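PDB 2IUY: glycosyltransferase, which probably transfers a sugar from a nucleotide-activated donor during avilamycin A biosynthesis, as a retaining glycosyltransferase of family GT4. Local coordinates for residues 44-49 with 327-332; 157-162 with 225-230. All coordinates share one frame; numbering follows the deposited sequence.

Contact 1: residues 44-49 with 327-332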
loop_
_atom_site.group_PDB
_atom_site.type_symbol
_atom_site.label_atom_id
_atom_site.label_comp_id
_atom_site.label_asym_id
_atom_site.label_seq_id
_atom_site.Cartn_x
_atom_site.Cartn_y
_atom_site.Cartn_z
ATOM N N LEU A 44 -11.448 -12.355 7.223
ATOM C CA LEU A 44 -12.771 -12.403 7.792
ATOM C C LEU A 44 -13.778 -13.014 6.819
ATOM O O LEU A 44 -14.645 -13.780 7.234
ATOM C CB LEU A 44 -13.205 -10.988 8.219
ATOM C CG LEU A 44 -12.458 -10.331 9.408
ATOM C CD1 LEU A 44 -12.886 -8.834 9.538
ATOM C CD2 LEU A 44 -12.669 -11.133 10.735
ATOM N N GLU A 45 -13.695 -12.663 5.527
ATOM C CA GLU A 45 -14.624 -13.208 4.541
ATOM C C GLU A 45 -14.390 -14.704 4.393
ATOM O O GLU A 45 -15.330 -15.478 4.115
ATOM C CB GLU A 45 -14.433 -12.545 3.177
ATOM C CG GLU A 45 -15.735 -12.302 2.406
ATOM C CD GLU A 45 -15.572 -11.209 1.346
ATOM O OE1 GLU A 45 -15.395 -10.020 1.712
ATOM O OE2 GLU A 45 -15.641 -11.532 0.144
ATOM N N LEU A 46 -13.137 -15.110 4.545
ATOM C CA LEU A 46 -12.783 -16.548 4.522
ATOM C C LEU A 46 -13.175 -17.334 5.754
ATOM O O LEU A 46 -13.004 -18.542 5.757
ATOM C CB LEU A 46 -11.285 -16.743 4.276
ATOM C CG LEU A 46 -10.804 -16.312 2.896
ATOM C CD1 LEU A 46 -9.316 -16.113 2.894
ATOM C CD2 LEU A 46 -11.276 -17.285 1.758
ATOM N N GLY A 47 -13.633 -16.670 6.815
ATOM C CA GLY A 47 -14.142 -17.378 8.004
ATOM C C GLY A 47 -13.184 -17.428 9.185
ATOM O O GLY A 47 -13.519 -17.991 10.222
ATOM N N HIS A 48 -12.005 -16.803 9.038
ATOM C CA HIS A 48 -10.998 -16.702 10.128
ATOM C C HIS A 48 -11.247 -15.594 11.122
ATOM O O HIS A 48 -11.933 -14.611 10.818
ATOM C CB HIS A 48 -9.594 -16.606 9.526
ATOM C CG HIS A 48 -9.335 -17.709 8.544
ATOM N ND1 HIS A 48 -9.224 -19.019 8.934
ATOM C CD2 HIS A 48 -9.319 -17.719 7.191
ATOM C CE1 HIS A 48 -9.052 -19.781 7.871
ATOM N NE2 HIS A 48 -9.115 -19.018 6.799
ATOM N N GLU A 49 -10.746 -15.783 12.346
ATOM C CA GLU A 49 -10.957 -14.814 13.373
ATOM C C GLU A 49 -9.739 -13.862 13.399
ATOM O O GLU A 49 -8.630 -14.310 13.302
ATOM C CB GLU A 49 -11.189 -15.531 14.708
ATOM C CG GLU A 49 -12.031 -14.756 15.643
ATOM C CD GLU A 49 -12.193 -15.407 16.996
ATOM O OE1 GLU A 49 -11.944 -16.641 17.092
ATOM O OE2 GLU A 49 -12.551 -14.654 17.948
ATOM N N ARG A 327 -4.003 -16.755 -0.309
ATOM C CA ARG A 327 -2.554 -16.911 -0.436
ATOM C C ARG A 327 -1.794 -16.813 0.885
ATOM O O ARG A 327 -0.934 -17.655 1.173
ATOM C CB ARG A 327 -1.966 -15.960 -1.515
ATOM C CG ARG A 327 -2.325 -16.483 -2.900
ATOM C CD ARG A 327 -2.091 -15.453 -3.934
ATOM N NE ARG A 327 -0.653 -15.170 -4.128
ATOM C CZ ARG A 327 -0.199 -14.400 -5.117
ATOM N NH1 ARG A 327 -1.067 -13.867 -5.998
ATOM N NH2 ARG A 327 1.110 -14.190 -5.245
ATOM N N TYR A 328 -2.111 -15.817 1.684
ATOM C CA TYR A 328 -1.561 -15.787 3.042
ATOM C C TYR A 328 -1.886 -16.991 3.934
ATOM O O TYR A 328 -0.994 -17.501 4.581
ATOM C CB TYR A 328 -1.946 -14.492 3.760
ATOM C CG TYR A 328 -1.075 -13.358 3.344
ATOM C CD1 TYR A 328 0.279 -13.365 3.673
ATOM C CD2 TYR A 328 -1.590 -12.272 2.606
ATOM C CE1 TYR A 328 1.103 -12.303 3.333
ATOM C CE2 TYR A 328 -0.774 -11.212 2.238
ATOM C CZ TYR A 328 0.573 -11.243 2.626
ATOM O OH TYR A 328 1.421 -10.245 2.279
ATOM N N VAL A 329 -3.156 -17.433 3.949
ATOM C CA VAL A 329 -3.556 -18.603 4.725
ATOM C C VAL A 329 -2.742 -19.821 4.326
ATOM O O VAL A 329 -2.317 -20.596 5.191
ATOM C CB VAL A 329 -5.087 -18.865 4.601
ATOM C CG1 VAL A 329 -5.508 -20.198 5.288
ATOM C CG2 VAL A 329 -5.886 -17.681 5.194
ATOM N N GLU A 330 -2.514 -19.991 3.029
ATOM C CA GLU A 330 -1.665 -21.076 2.537
ATOM C C GLU A 330 -0.294 -21.009 3.211
ATOM O O GLU A 330 0.207 -22.037 3.632
ATOM C CB GLU A 330 -1.557 -21.043 0.981
ATOM C CG GLU A 330 -0.757 -22.213 0.355
ATOM C CD GLU A 330 -0.422 -22.031 -1.137
ATOM O OE1 GLU A 330 -0.677 -20.930 -1.721
ATOM O OE2 GLU A 330 0.121 -23.012 -1.727
ATOM N N GLN A 331 0.298 -19.809 3.320
ATOM C CA GLN A 331 1.575 -19.601 4.045
ATOM C C GLN A 331 1.455 -19.773 5.557
ATOM O O GLN A 331 2.331 -20.308 6.172
ATOM C CB GLN A 331 2.213 -18.228 3.714
ATOM C CG GLN A 331 2.484 -17.989 2.213
ATOM C CD GLN A 331 3.294 -19.140 1.584
ATOM O OE1 GLN A 331 4.185 -19.671 2.222
ATOM N NE2 GLN A 331 2.963 -19.530 0.353
ATOM N N TYR A 332 0.371 -19.335 6.158
ATOM C CA TYR A 332 0.116 -19.660 7.568
ATOM C C TYR A 332 0.147 -21.166 7.816
ATOM O O TYR A 332 0.766 -21.611 8.760
ATOM C CB TYR A 332 -1.256 -19.149 8.049
ATOM C CG TYR A 332 -1.559 -17.650 7.897
ATOM C CD1 TYR A 332 -0.577 -16.704 7.543
ATOM C CD2 TYR A 332 -2.863 -17.186 8.115
ATOM C CE1 TYR A 332 -0.925 -15.306 7.441
ATOM C CE2 TYR A 332 -3.186 -15.854 8.002
ATOM C CZ TYR A 332 -2.221 -14.920 7.670
ATOM O OH TYR A 332 -2.647 -13.585 7.553
#
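His48 and Val329 point their side chains at each other from opposite directions, joining the N-terminal Rossmann-like domain of this GT-B glycosyltransferase to the C-terminal helix 321-336. In such a fold the last helix crosses back to pack on the N-terminal domain, and here it lies beside the turn between helix 31-45 and strand 49-53. The valine reaches the imidazole obliquely, with CG2 3.8 Å from NE2 and 4.0 Å from CD2 of His48, so the contact is van der Waals. Its CG1 is anti to the backbone N (chi1 174°), which sets CG2 beside that N and lets both methyls approach the ring, CG1 lying 4.1 Å from His48 NE2. Histidine suits the place because its two sides do different work: ND1 accepts a hydrogen bond from the backbone N of Leu4, which helps fix the ring's rotation, while the NE2 and CD2 side meets the valine. Leu46 adds a looser apolar touch and also packs on Val322 and Ala325, so it lies along the same helix. Between these two side chains the chain turns at Gly47, whose positive phi of 102° would press a CB against the preceding carbonyl; glycine therefore fits the Schellman motif that closes helix 31-45. Val329 also rests on Leu43, and Tyr328 and Tyr332 of the same helix extend the join, their OH groups hydrogen-bonded to Ser110 and His89 respectively. In the loose apolar contact, CD1 of Leu46 lies 4.4 Å from CG2 of Val329.

Contact 2: residues 157-162 with 225-230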
loop_
_atom_site.group_PDB
_atom_site.type_symbol
_atom_site.label_atom_id
_atom_site.label_comp_id
_atom_site.label_asym_id
_atom_site.label_seq_id
_atom_site.Cartn_x
_atom_site.Cartn_y
_atom_site.Cartn_z
ATOM N N ASP A 157 -21.517 2.910 -8.706
ATOM C CA ASP A 157 -21.437 4.274 -8.134
ATOM C C ASP A 157 -21.421 5.381 -9.181
ATOM O O ASP A 157 -21.737 6.536 -8.874
ATOM C CB ASP A 157 -20.220 4.452 -7.210
ATOM C CG ASP A 157 -20.320 3.616 -5.935
ATOM O OD1 ASP A 157 -21.455 3.387 -5.448
ATOM O OD2 ASP A 157 -19.270 3.153 -5.421
ATOM N N GLN A 158 -21.021 5.043 -10.396
ATOM C CA GLN A 158 -21.090 6.018 -11.511
ATOM C C GLN A 158 -20.442 7.361 -11.184
ATOM O O GLN A 158 -20.993 8.445 -11.482
ATOM C CB GLN A 158 -22.541 6.214 -11.963
ATOM C CG GLN A 158 -23.047 5.015 -12.734
ATOM C CD GLN A 158 -24.515 5.102 -13.019
ATOM O OE1 GLN A 158 -25.288 5.601 -12.197
ATOM N NE2 GLN A 158 -24.912 4.645 -14.197
ATOM N N VAL A 159 -19.268 7.294 -10.560
ATOM C CA VAL A 159 -18.437 8.499 -10.365
ATOM C C VAL A 159 -18.039 9.119 -11.723
ATOM O O VAL A 159 -17.451 8.453 -12.574
ATOM C CB VAL A 159 -17.197 8.169 -9.521
ATOM C CG1 VAL A 159 -16.266 9.416 -9.389
ATOM C CG2 VAL A 159 -17.617 7.641 -8.140
ATOM N N ALA A 160 -18.387 10.386 -11.939
ATOM C CA ALA A 160 -18.081 11.049 -13.221
ATOM C C ALA A 160 -16.567 11.268 -13.378
ATOM O O ALA A 160 -15.932 11.729 -12.453
ATOM C CB ALA A 160 -18.828 12.388 -13.337
ATOM N N LYS A 161 -16.009 10.909 -14.532
ATOM C CA LYS A 161 -14.581 11.068 -14.798
ATOM C C LYS A 161 -14.239 12.552 -14.936
ATOM O O LYS A 161 -14.978 13.312 -15.573
ATOM C CB LYS A 161 -14.157 10.294 -16.060
ATOM C CG LYS A 161 -13.908 8.785 -15.826
ATOM C CD LYS A 161 -12.938 8.560 -14.642
ATOM C CE LYS A 161 -12.356 7.141 -14.587
ATOM N NZ LYS A 161 -11.421 7.031 -13.432
ATOM N N GLU A 162 -13.153 12.975 -14.284
ATOM C CA GLU A 162 -12.686 14.343 -14.425
ATOM C C GLU A 162 -11.449 14.362 -15.326
ATOM O O GLU A 162 -10.963 13.333 -15.778
ATOM C CB GLU A 162 -12.413 14.984 -13.065
ATOM C CG GLU A 162 -13.557 14.953 -12.053
ATOM C CD GLU A 162 -14.773 15.748 -12.493
ATOM O OE1 GLU A 162 -14.614 16.720 -13.271
ATOM O OE2 GLU A 162 -15.901 15.407 -12.066
ATOM N N ARG A 225 -11.008 11.001 -0.595
ATOM C CA ARG A 225 -9.985 10.096 -1.070
ATOM C C ARG A 225 -10.466 9.076 -2.139
ATOM O O ARG A 225 -9.836 8.880 -3.190
ATOM C CB ARG A 225 -9.446 9.366 0.134
ATOM C CG ARG A 225 -8.142 8.690 -0.113
ATOM C CD ARG A 225 -7.890 7.601 0.917
ATOM N NE ARG A 225 -6.648 6.959 0.546
ATOM C CZ ARG A 225 -6.531 5.682 0.191
ATOM N NH1 ARG A 225 -7.571 4.852 0.221
ATOM N NH2 ARG A 225 -5.338 5.256 -0.168
ATOM N N LEU A 226 -11.605 8.446 -1.836
ATOM C CA LEU A 226 -12.253 7.474 -2.691
ATOM C C LEU A 226 -12.776 8.054 -3.975
ATOM O O LEU A 226 -12.583 7.469 -5.037
ATOM C CB LEU A 226 -13.423 6.875 -1.939
ATOM C CG LEU A 226 -13.166 6.063 -0.694
ATOM C CD1 LEU A 226 -14.535 5.438 -0.366
ATOM C CD2 LEU A 226 -12.018 4.990 -0.888
ATOM N N ASP A 227 -13.455 9.202 -3.876
ATOM C CA ASP A 227 -13.929 9.904 -5.066
ATOM C C ASP A 227 -12.765 10.340 -5.965
ATOM O O ASP A 227 -12.844 10.190 -7.182
ATOM C CB ASP A 227 -14.750 11.140 -4.688
ATOM C CG ASP A 227 -16.074 10.789 -4.001
ATOM O OD1 ASP A 227 -16.737 9.830 -4.451
ATOM O OD2 ASP A 227 -16.457 11.497 -3.030
ATOM N N LEU A 228 -11.694 10.874 -5.376
ATOM C CA LEU A 228 -10.505 11.289 -6.161
ATOM C C LEU A 228 -9.916 10.111 -6.936
ATOM O O LEU A 228 -9.624 10.199 -8.128
ATOM C CB LEU A 228 -9.452 11.921 -5.226
ATOM C CG LEU A 228 -9.731 13.339 -4.699
ATOM C CD1 LEU A 228 -8.617 13.754 -3.706
ATOM C CD2 LEU A 228 -9.822 14.338 -5.845
ATOM N N LEU A 229 -9.775 8.986 -6.242
ATOM C CA LEU A 229 -9.254 7.746 -6.847
ATOM C C LEU A 229 -10.037 7.315 -8.087
ATOM O O LEU A 229 -9.452 6.961 -9.121
ATOM C CB LEU A 229 -9.268 6.618 -5.812
ATOM C CG LEU A 229 -8.015 6.048 -5.140
ATOM C CD1 LEU A 229 -6.646 6.569 -5.605
ATOM C CD2 LEU A 229 -8.154 5.941 -3.598
ATOM N N ALA A 230 -11.359 7.407 -7.964
ATOM C CA ALA A 230 -12.332 7.013 -8.992
ATOM C C ALA A 230 -12.500 8.067 -10.140
ATOM O O ALA A 230 -12.701 7.726 -11.293
ATOM C CB ALA A 230 -13.703 6.800 -8.297
#
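The ammonium group of Lys161 grips the C-terminal end of helix 222-231, its NZ lying 2.6 Å from O of Ala230. This helix belongs to the C-terminal Rossmann-like domain of the GT-B fold, and the lysine comes from the loop leading into strand 165-168. NZ sits above the carbonyl plane, 39° out of it, with a C=O...N angle of 141°. A second bond, to the carbonyl O of Ala232, makes the amine a clasp on the end of the helix, where the negative pole of the helix dipole would probably favour a positive charge; a weak bond joins NZ to Gly265 O as well. A bend at chi2 (-52°) brings the long chain round to this end, and CE passes 3.4 Å from the same Ala230 O. Lysine thus offers both reach and charge. Two residues earlier, Val159 faces the helix, and the small Ala230 lets the loop come close, to 6.4 Å between the two CA atoms. Val159 also borders Asp227, whose OD1 is engaged in a salt bridge with Arg153. The apolar centre of the contact is the CB of Ala230, which meets CG1 of Val159 at 3.8 Å and its CG2 at 4.0 Å.

How the contacts relate
Contacts 1 and 2 lie in different halves of the enzyme, their centres 31 Å apart and their nearest atoms about 15 Å apart, and they do not touch. Contact 1 ties the C-terminal helix to the N-terminal domain, whereas contact 2 is internal to the C-terminal domain; along the chain, both segments of contact 2 fall between those of contact 1. The two also differ in their relation to the UDP site. Contact 1 is remote from it, while helix 222-231 of contact 2 carries Arg225, a UDP-binding residue salt-bridged to Glu260, another one, although no UDP is bound in this model. The side chain of Ala230 is about 10 Å from that of Glu260.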